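PDB 5DYN: putative peptidase from Bacteroides fragilis, which probably cleaves and so activates the B. fragilis toxin as a clostripain-family (C11) cysteine protease, this chain being an N-terminal piece of the whole protein. Local coordinates for residues 33-36 and 37-40; 45-48 and 49-52; 57-61 and 62-66; 98-101 and 102-106. All coordinates share one frame; numbering follows the deposited sequence.

Overall arrangement
The four contacts, each local in the chain, follow one another from interaction 1 to interaction 4. Interaction 1 lies on helix 29-43, interaction 2 turns the chain into strand 51-58, and interaction 3 begins at the far end of that strand, where it folds back into strand 64-70. Interactions 2 and 3 have centres about 23 Å apart. Helix 92-105, with interaction 4, lies across the central sheet from interaction 1, their centres about 21 Å apart. Side chains join the layers: Ile36 reaches Ile57, Leu65 reaches Thr101, and Asn52 meets Tyr106. Sodium ions bind at interactions 1 and 3. Helices on opposite faces of the sheet are consistent with the alpha-beta-alpha core of clan CD peptidases.

Interaction 1 of 4, residues 33-36 and 37-40; sequences SADI and EEMK. With NA (sodium ion), chain E.
Asp35 and Glu38, one helical turn apart, show how an i, i+3 pair of carboxylates can become a cation site. Starting from the backbone, Glu38 CB rests against Asp35 O at 3.3 Å, and CG lies 3.2 Å from Ala34 O, the same carbonyl that receives Glu38 N in the helical bond. Beyond CG the chain is extended (chi2 175°), which carries the carboxylate away from the backbone to a sodium ion. Its OE1 binds the metal at 2.5 Å, while OE2 is a longer ligand of the sodium at 3.0 Å. Asp35 lies alongside, pointing the same way, and its OD1 supplies a further sodium ligand at 2.4 Å; the two carboxylate planes are turned 44° from each other. The cation probably offsets the mutual repulsion of the acids, whose nearest oxygens, Asp35 OD1 and Glu38 OE1, are 3.8 Å apart. A water and the carbonyls of Pro61 and Ala63 from another chain finish the site. Trp116 holds Asp35 OD2, and Tyr65 N of that other chain bonds to Glu38 OE1. On the inner side of helix 29-43, Met39 passes its thioether by Asp35 O and packs on Val20, Leu53 and Val55, and Ile36 packs on Met22 and Ile57, so this helix is seated on strands 16-23 and 51-58 while its acidic side faces the neighbouring chain.

Interaction 2 of 4, residues 45-48 and 49-52; sequences QVDA and TSGN
Asp47 O is the acceptor about which the backbone turns: it takes the N-H of Gly51, four residues on, at 3.0 Å between N and O with an N-H...O angle of 157°, and more weakly that of Ser50 N at 3.4 Å. The intervening Ala48, Thr49 and Ser50 all have helix-like or near-helix backbone angles, giving one tight turn before the chain extends as a strand. Asp47 stretches out with CG opposite its own backbone nitrogen (chi1 -171°), which brings the carboxylate alongside Thr49. There the methyl CG2 of Thr49 lies close against both oxygens, 3.1 Å from Asp47 OD1 and 3.2 Å from OD2. Ser50 provides the polar link: its hydroxyl OG donates to Asp47 OD2 across 3.0 Å, meeting that oxygen from well above the carboxylate plane, 53° out of it. One acid thus fastens the turn through its backbone oxygen and its side chain together. Outside the turn, Arg67 takes up Ala48 O and also Asn52 OD1, while Ser50 and Asn52 bond through their backbones to Arg16, and Lys70 holds Val46 O. An i, i+4 hydrogen bond of this kind defines an alpha-turn, and here it closes the loop of the beta-alpha-beta crossover that leads from helix 29-43 into strand 51-58, beside the parallel strand 16-23.

Interaction 3 of 4, residues 57-61 and 62-66; sequences IDDYS and APRLI. With NA (sodium ion), chain D; NA (sodium ion), chain C.
The beta hairpin of strands 51-58 and 64-70 is closed by a loop that also holds sodium, and Ile57 and Arg64 are the antiparallel hydrogen-bonded pair at its neck. Ile57 N donates to Arg64 O at 3.1 Å and Arg64 N returns a bond to Ile57 O, the same oxygen that Pro63 CA approaches in a CA-H...O contact. On the shared face, Ile57 CG2 lies 3.6 Å from Arg64 CG and sits off-centre over one face of the guanidinium. Arg64 starts with CG wedged between its backbone nitrogen and carbonyl carbon (chi1 51°) and bends again at chi2, curling back over the loop to Asp59. The grip there is end-on: Arg64 NH1 reaches Asp59 OD1 at 2.9 Å and NH2 reaches Asp59 OD2 at 2.7 Å, both on the syn side, with the two planes 31° apart. NH1 also bonds to Ala62 O. Asp59 OD1 further accepts from Ser61 OG and, in an Asx turn, from Ser61 N at 3.2 Å. Asp58 stands beside Pro63, its OD1 3.2 Å from Pro63 CG, and spans two sodium ions. OD1 joins Asp59 O and Ser61 O on one, where Gln25 and Glu86 complete the shell; OD2 binds the other, which Gln25, Gln87 and Asp5 of a neighbouring chain also coordinate, and is hydrogen-bonded to Ser89. The chemistry implies a division of labour: arginine probably balances the Asp59 charge and fixes the loop, while Asp58 and the carbonyls of Asp59 and Ser61 bind the metals.

Interaction 4 of 4, residues 98-101 and 102-106; sequences VIST and AFNQY
Ile99 and Phe103, one turn apart, make the apolar part of this contact: Ile99 CG2 comes to the edge of the Phe103 ring, in its plane, 3.6 Å from CD2. With chi1 at -69°, the Phe103 ring lies back along the helix, where CD2 also passes 3.2 Å from Ile99 O. Thr101 and Gln105 lie side by side, the amide nitrogen NE2 of Gln105 in van der Waals contact with the methyl Thr101 CG2 at 3.5 Å. The backbone supplies regular i, i+4 hydrogen bonds, from Ala102 N to Val98 O at 2.9 Å. The last of them, Gln105 N to Thr101 O, measures 3.3 Å. Polar side chains turn to the helix itself, Ser100 OG bonding to Lys96 O and Thr101 OG1 to Lys97 O. Asn104 ND2 lies close to Ser100 O, but at an angle too poor for a bond. Val98, Ala102 and Phe103 put an apolar surface on strand 16-23, the rings of Phe103 and Tyr111 meet with their planes at about 80°, and Ile99 touches Met113; Ile99 and Phe103 also pack on another chain. Such an apolar sheet-facing surface is characteristic of a helix flanking the central sheet of an alpha-beta-alpha sandwich, as in clan CD peptidases.

Interaction 1 of 4, residues 33-36 and 37-40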
loop_
_atom_site.group_PDB
_atom_site.type_symbol
_atom_site.label_atom_id
_atom_site.label_comp_id
_atom_site.label_asym_id
_atom_site.label_seq_id
_atom_site.Cartn_x
_atom_site.Cartn_y
_atom_site.Cartn_z
ATOM N N SER A 33 12.580 13.066 -7.185
ATOM C CA SER A 33 13.974 13.048 -7.605
ATOM C C SER A 33 14.874 12.309 -6.617
ATOM O O SER A 33 15.691 11.478 -7.014
ATOM C CB SER A 33 14.478 14.478 -7.799
ATOM O OG SER A 33 15.842 14.482 -8.175
ATOM N N ALA A 34 14.717 12.618 -5.334
ATOM C CA ALA A 34 15.532 12.011 -4.289
ATOM C C ALA A 34 15.418 10.493 -4.305
ATOM O O ALA A 34 16.426 9.788 -4.293
ATOM C CB ALA A 34 15.136 12.555 -2.928
ATOM N N ASP A 35 14.183 9.998 -4.342
ATOM C CA ASP A 35 13.919 8.562 -4.376
ATOM C C ASP A 35 14.578 7.879 -5.571
ATOM O O ASP A 35 15.216 6.838 -5.419
ATOM C CB ASP A 35 12.413 8.302 -4.394
ATOM C CG ASP A 35 11.777 8.478 -3.032
ATOM O OD1 ASP A 35 12.459 8.990 -2.117
ATOM O OD2 ASP A 35 10.591 8.109 -2.880
ATOM N N ILE A 36 14.422 8.466 -6.754
ATOM C CA ILE A 36 15.039 7.921 -7.958
ATOM C C ILE A 36 16.558 7.867 -7.808
ATOM O O ILE A 36 17.197 6.895 -8.213
ATOM C CB ILE A 36 14.669 8.747 -9.210
ATOM C CG1 ILE A 36 13.161 8.682 -9.460
ATOM C CG2 ILE A 36 15.425 8.242 -10.430
ATOM C CD1 ILE A 36 12.719 9.276 -10.787
ATOM N N GLU A 37 17.133 8.904 -7.210
ATOM C CA GLU A 37 18.569 8.925 -6.967
ATOM C C GLU A 37 18.946 7.858 -5.942
ATOM O O GLU A 37 19.976 7.197 -6.075
ATOM C CB GLU A 37 19.021 10.310 -6.499
ATOM C CG GLU A 37 18.799 11.407 -7.539
ATOM C CD GLU A 37 19.680 11.259 -8.773
ATOM O OE1 GLU A 37 20.690 10.524 -8.712
ATOM O OE2 GLU A 37 19.353 11.872 -9.812
ATOM N N GLU A 38 18.100 7.685 -4.931
ATOM C CA GLU A 38 18.295 6.628 -3.945
ATOM C C GLU A 38 18.229 5.250 -4.602
ATOM O O GLU A 38 18.896 4.311 -4.170
ATOM C CB GLU A 38 17.253 6.727 -2.835
ATOM C CG GLU A 38 17.419 7.926 -1.923
ATOM C CD GLU A 38 16.287 8.048 -0.922
ATOM O OE1 GLU A 38 15.502 7.084 -0.788
ATOM O OE2 GLU A 38 16.172 9.110 -0.277
ATOM N N MET A 39 17.420 5.137 -5.649
ATOM C CA MET A 39 17.302 3.884 -6.381
ATOM C C MET A 39 18.596 3.557 -7.118
ATOM O O MET A 39 19.055 2.414 -7.095
ATOM C CB MET A 39 16.128 3.944 -7.360
ATOM C CG MET A 39 14.778 4.005 -6.673
ATOM S SD MET A 39 13.378 4.290 -7.771
ATOM C CE MET A 39 12.085 4.514 -6.547
ATOM N N LYS A 40 19.180 4.559 -7.769
ATOM C CA LYS A 40 20.463 4.389 -8.445
ATOM C C LYS A 40 21.526 3.926 -7.460
ATOM O O LYS A 40 22.265 2.978 -7.723
ATOM C CB LYS A 40 20.909 5.694 -9.104
ATOM C CG LYS A 40 20.024 6.166 -10.236
ATOM C CD LYS A 40 20.518 7.494 -10.773
ATOM C CE LYS A 40 19.504 8.117 -11.705
ATOM N NZ LYS A 40 19.946 9.455 -12.183
HETATM NA NA NA E . 13.385 8.145 -0.024
HETATM O O HOH W 1 14.243 10.342 0.953
#

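Interaction 2 of 4, residues 45-48 and 49-52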
loop_
_atom_site.group_PDB
_atom_site.type_symbol
_atom_site.label_atom_id
_atom_site.label_comp_id
_atom_site.label_asym_id
_atom_site.label_seq_id
_atom_site.Cartn_x
_atom_site.Cartn_y
_atom_site.Cartn_z
ATOM N N GLN A 45 24.610 -1.955 -5.382
ATOM C CA GLN A 45 24.848 -3.252 -4.761
ATOM C C GLN A 45 23.832 -4.280 -5.254
ATOM O O GLN A 45 23.423 -5.167 -4.506
ATOM C CB GLN A 45 24.806 -3.138 -3.235
ATOM C CG GLN A 45 25.872 -2.209 -2.663
ATOM C CD GLN A 45 26.785 -2.898 -1.659
ATOM O OE1 GLN A 45 26.323 -3.619 -0.773
ATOM N NE2 GLN A 45 28.089 -2.677 -1.794
ATOM N N VAL A 46 23.435 -4.148 -6.518
ATOM C CA VAL A 46 22.512 -5.079 -7.160
ATOM C C VAL A 46 23.091 -5.589 -8.480
ATOM O O VAL A 46 23.594 -4.810 -9.290
ATOM C CB VAL A 46 21.135 -4.427 -7.428
ATOM C CG1 VAL A 46 20.241 -5.358 -8.237
ATOM C CG2 VAL A 46 20.464 -4.036 -6.125
ATOM N N ASP A 47 23.019 -6.901 -8.686
ATOM C CA ASP A 47 23.515 -7.528 -9.908
ATOM C C ASP A 47 22.666 -7.125 -11.115
ATOM O O ASP A 47 21.612 -7.709 -11.368
ATOM C CB ASP A 47 23.529 -9.049 -9.744
ATOM C CG ASP A 47 24.221 -9.752 -10.888
ATOM O OD1 ASP A 47 25.097 -9.129 -11.524
ATOM O OD2 ASP A 47 23.896 -10.931 -11.145
ATOM N N ALA A 48 23.141 -6.133 -11.864
ATOM C CA ALA A 48 22.347 -5.517 -12.926
ATOM C C ALA A 48 22.275 -6.344 -14.207
ATOM O O ALA A 48 21.746 -5.876 -15.216
ATOM C CB ALA A 48 22.892 -4.131 -13.243
ATOM N N THR A 49 22.799 -7.564 -14.178
ATOM C CA THR A 49 22.719 -8.426 -15.350
ATOM C C THR A 49 21.454 -9.279 -15.306
ATOM O O THR A 49 20.878 -9.598 -16.346
ATOM C CB THR A 49 23.961 -9.339 -15.484
ATOM O OG1 THR A 49 23.833 -10.147 -16.660
ATOM C CG2 THR A 49 24.110 -10.246 -14.278
ATOM N N SER A 50 21.017 -9.626 -14.098
ATOM C CA SER A 50 19.834 -10.460 -13.918
ATOM C C SER A 50 18.673 -9.665 -13.321
ATOM O O SER A 50 17.505 -9.988 -13.544
ATOM C CB SER A 50 20.163 -11.662 -13.033
ATOM O OG SER A 50 21.036 -11.291 -11.980
ATOM N N GLY A 51 18.998 -8.621 -12.564
ATOM C CA GLY A 51 17.984 -7.767 -11.972
ATOM C C GLY A 51 17.648 -6.575 -12.848
ATOM O O GLY A 51 18.537 -5.836 -13.273
ATOM N N ASN A 52 16.361 -6.388 -13.120
ATOM C CA ASN A 52 15.906 -5.275 -13.945
ATOM C C ASN A 52 15.026 -4.302 -13.171
ATOM O O ASN A 52 13.861 -4.597 -12.891
ATOM C CB ASN A 52 15.140 -5.787 -15.164
ATOM C CG ASN A 52 15.948 -6.762 -15.993
ATOM O OD1 ASN A 52 16.828 -6.363 -16.756
ATOM N ND2 ASN A 52 15.644 -8.047 -15.858
#

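Interaction 3 of 4, residues 57-61 and 62-66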
loop_
_atom_site.group_PDB
_atom_site.type_symbol
_atom_site.label_atom_id
_atom_site.label_comp_id
_atom_site.label_asym_id
_atom_site.label_seq_id
_atom_site.Cartn_x
_atom_site.Cartn_y
_atom_site.Cartn_z
ATOM N N ILE A 57 8.182 7.307 -14.411
ATOM C CA ILE A 57 8.082 8.536 -13.637
ATOM C C ILE A 57 7.306 9.604 -14.399
ATOM O O ILE A 57 7.666 9.989 -15.514
ATOM C CB ILE A 57 9.486 9.076 -13.242
ATOM C CG1 ILE A 57 9.401 10.525 -12.751
ATOM C CG2 ILE A 57 10.469 8.946 -14.397
ATOM C CD1 ILE A 57 8.814 10.672 -11.358
ATOM N N ASP A 58 6.224 10.066 -13.786
ATOM C CA ASP A 58 5.399 11.118 -14.361
ATOM C C ASP A 58 5.292 12.277 -13.376
ATOM O O ASP A 58 4.358 12.336 -12.573
ATOM C CB ASP A 58 4.012 10.581 -14.718
ATOM C CG ASP A 58 3.178 11.589 -15.484
ATOM O OD1 ASP A 58 3.759 12.559 -16.011
ATOM O OD2 ASP A 58 1.942 11.409 -15.562
ATOM N N ASP A 59 6.259 13.189 -13.431
ATOM C CA ASP A 59 6.290 14.323 -12.512
ATOM C C ASP A 59 5.689 15.570 -13.156
ATOM O O ASP A 59 4.582 15.523 -13.683
ATOM C CB ASP A 59 7.723 14.593 -12.040
ATOM C CG ASP A 59 8.747 14.425 -13.144
ATOM O OD1 ASP A 59 8.377 14.534 -14.331
ATOM O OD2 ASP A 59 9.924 14.182 -12.821
ATOM N N TYR A 60 6.410 16.685 -13.110
ATOM C CA TYR A 60 5.906 17.919 -13.708
ATOM C C TYR A 60 6.381 18.076 -15.147
ATOM O O TYR A 60 6.199 19.126 -15.758
ATOM C CB TYR A 60 6.322 19.136 -12.882
ATOM C CG TYR A 60 5.572 19.265 -11.578
ATOM C CD1 TYR A 60 4.432 18.508 -11.333
ATOM C CD2 TYR A 60 5.999 20.148 -10.593
ATOM C CE1 TYR A 60 3.741 18.622 -10.145
ATOM C CE2 TYR A 60 5.315 20.268 -9.396
ATOM C CZ TYR A 60 4.185 19.503 -9.180
ATOM O OH TYR A 60 3.500 19.613 -7.995
ATOM N N SER A 61 6.993 17.026 -15.682
ATOM C CA SER A 61 7.356 16.990 -17.094
ATOM C C SER A 61 6.878 15.679 -17.712
ATOM O O SER A 61 6.308 14.836 -17.019
ATOM C CB SER A 61 8.867 17.166 -17.278
ATOM O OG SER A 61 9.596 16.283 -16.446
ATOM N N ALA A 62 7.109 15.517 -19.012
ATOM C CA ALA A 62 6.591 14.376 -19.767
ATOM C C ALA A 62 6.954 13.033 -19.137
ATOM O O ALA A 62 8.079 12.844 -18.676
ATOM C CB ALA A 62 7.095 14.430 -21.203
ATOM N N PRO A 63 5.989 12.100 -19.111
ATOM C CA PRO A 63 6.207 10.756 -18.568
ATOM C C PRO A 63 7.333 10.034 -19.294
ATOM O O PRO A 63 7.596 10.326 -20.459
ATOM C CB PRO A 63 4.865 10.053 -18.805
ATOM C CG PRO A 63 3.873 11.154 -18.915
ATOM C CD PRO A 63 4.602 12.288 -19.570
ATOM N N ARG A 64 7.988 9.104 -18.611
ATOM C CA ARG A 64 9.081 8.364 -19.218
ATOM C C ARG A 64 9.323 7.039 -18.505
ATOM O O ARG A 64 9.324 6.968 -17.276
ATOM C CB ARG A 64 10.356 9.212 -19.215
ATOM C CG ARG A 64 10.701 9.792 -17.855
ATOM C CD ARG A 64 11.268 11.193 -17.970
ATOM N NE ARG A 64 11.634 11.743 -16.668
ATOM C CZ ARG A 64 10.837 12.499 -15.917
ATOM N NH1 ARG A 64 9.619 12.810 -16.335
ATOM N NH2 ARG A 64 11.265 12.950 -14.748
ATOM N N LEU A 65 9.510 5.986 -19.291
ATOM C CA LEU A 65 9.870 4.688 -18.747
ATOM C C LEU A 65 11.358 4.447 -18.955
ATOM O O LEU A 65 11.840 4.419 -20.087
ATOM C CB LEU A 65 9.055 3.571 -19.398
ATOM C CG LEU A 65 9.411 2.168 -18.902
ATOM C CD1 LEU A 65 9.206 2.075 -17.396
ATOM C CD2 LEU A 65 8.599 1.112 -19.631
ATOM N N ILE A 66 12.080 4.283 -17.855
ATOM C CA ILE A 66 13.520 4.103 -17.914
ATOM C C ILE A 66 13.949 2.820 -17.221
ATOM O O ILE A 66 13.144 2.150 -16.574
ATOM C CB ILE A 66 14.267 5.287 -17.267
ATOM C CG1 ILE A 66 14.062 5.277 -15.753
ATOM C CG2 ILE A 66 13.813 6.609 -17.873
ATOM C CD1 ILE A 66 14.711 6.438 -15.044
HETATM NA NA NA D . 3.694 15.000 -15.913
HETATM NA NA NA C . 0.115 13.241 -16.052
#

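Interaction 4 of 4, residues 98-101 and 102-106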
loop_
_atom_site.group_PDB
_atom_site.type_symbol
_atom_site.label_atom_id
_atom_site.label_comp_id
_atom_site.label_asym_id
_atom_site.label_seq_id
_atom_site.Cartn_x
_atom_site.Cartn_y
_atom_site.Cartn_z
ATOM N N VAL A 98 2.123 0.714 -19.882
ATOM C CA VAL A 98 3.430 0.797 -19.242
ATOM C C VAL A 98 3.821 -0.551 -18.652
ATOM O O VAL A 98 4.953 -1.008 -18.824
ATOM C CB VAL A 98 3.450 1.875 -18.142
ATOM C CG1 VAL A 98 4.786 1.875 -17.419
ATOM C CG2 VAL A 98 3.170 3.243 -18.741
ATOM N N ILE A 99 2.877 -1.191 -17.967
ATOM C CA ILE A 99 3.106 -2.519 -17.403
ATOM C C ILE A 99 3.494 -3.521 -18.491
ATOM O O ILE A 99 4.466 -4.266 -18.341
ATOM C CB ILE A 99 1.863 -3.044 -16.661
ATOM C CG1 ILE A 99 1.626 -2.256 -15.374
ATOM C CG2 ILE A 99 2.030 -4.509 -16.323
ATOM C CD1 ILE A 99 0.388 -2.700 -14.622
ATOM N N SER A 100 2.726 -3.525 -19.579
ATOM C CA SER A 100 2.981 -4.407 -20.713
ATOM C C SER A 100 4.373 -4.193 -21.288
ATOM O O SER A 100 5.127 -5.146 -21.465
ATOM C CB SER A 100 1.934 -4.197 -21.806
ATOM O OG SER A 100 0.674 -4.701 -21.404
ATOM N N THR A 101 4.708 -2.938 -21.574
ATOM C CA THR A 101 6.025 -2.602 -22.104
ATOM C C THR A 101 7.130 -3.046 -21.154
ATOM O O THR A 101 8.121 -3.646 -21.571
ATOM C CB THR A 101 6.162 -1.091 -22.355
ATOM O OG1 THR A 101 5.116 -0.651 -23.231
ATOM C CG2 THR A 101 7.510 -0.777 -22.981
ATOM N N ALA A 102 6.941 -2.764 -19.871
ATOM C CA ALA A 102 7.957 -3.031 -18.865
ATOM C C ALA A 102 8.312 -4.513 -18.734
ATOM O O ALA A 102 9.486 -4.882 -18.770
ATOM C CB ALA A 102 7.508 -2.485 -17.516
ATOM N N PHE A 103 7.298 -5.358 -18.583
ATOM C CA PHE A 103 7.535 -6.762 -18.270
ATOM C C PHE A 103 7.747 -7.632 -19.504
ATOM O O PHE A 103 8.492 -8.611 -19.449
ATOM C CB PHE A 103 6.379 -7.316 -17.438
ATOM C CG PHE A 103 6.313 -6.749 -16.053
ATOM C CD1 PHE A 103 7.260 -7.097 -15.105
ATOM C CD2 PHE A 103 5.307 -5.867 -15.696
ATOM C CE1 PHE A 103 7.206 -6.579 -13.822
ATOM C CE2 PHE A 103 5.249 -5.345 -14.416
ATOM C CZ PHE A 103 6.200 -5.702 -13.478
ATOM N N ASN A 104 7.099 -7.285 -20.612
ATOM C CA ASN A 104 7.286 -8.043 -21.848
ATOM C C ASN A 104 8.684 -7.838 -22.427
ATOM O O ASN A 104 9.234 -8.732 -23.068
ATOM C CB ASN A 104 6.231 -7.666 -22.886
ATOM C CG ASN A 104 4.834 -8.095 -22.480
ATOM O OD1 ASN A 104 4.639 -9.188 -21.949
ATOM N ND2 ASN A 104 3.854 -7.232 -22.728
ATOM N N GLN A 105 9.258 -6.662 -22.196
ATOM C CA GLN A 105 10.616 -6.389 -22.647
ATOM C C GLN A 105 11.644 -7.007 -21.708
ATOM O O GLN A 105 12.776 -7.289 -22.111
ATOM C CB GLN A 105 10.862 -4.884 -22.765
ATOM C CG GLN A 105 10.219 -4.232 -23.977
ATOM C CD GLN A 105 10.956 -2.981 -24.419
ATOM O OE1 GLN A 105 12.185 -2.912 -24.345
ATOM N NE2 GLN A 105 10.207 -1.984 -24.879
ATOM N N TYR A 106 11.253 -7.216 -20.455
ATOM C CA TYR A 106 12.182 -7.737 -19.461
ATOM C C TYR A 106 11.586 -8.878 -18.651
ATOM O O TYR A 106 11.383 -8.756 -17.443
ATOM C CB TYR A 106 12.646 -6.612 -18.532
ATOM C CG TYR A 106 13.435 -5.548 -19.255
ATOM C CD1 TYR A 106 14.803 -5.685 -19.452
ATOM C CD2 TYR A 106 12.810 -4.416 -19.762
ATOM C CE1 TYR A 106 15.528 -4.721 -20.124
ATOM C CE2 TYR A 106 13.525 -3.446 -20.433
ATOM C CZ TYR A 106 14.883 -3.603 -20.613
ATOM O OH TYR A 106 15.598 -2.639 -21.281
#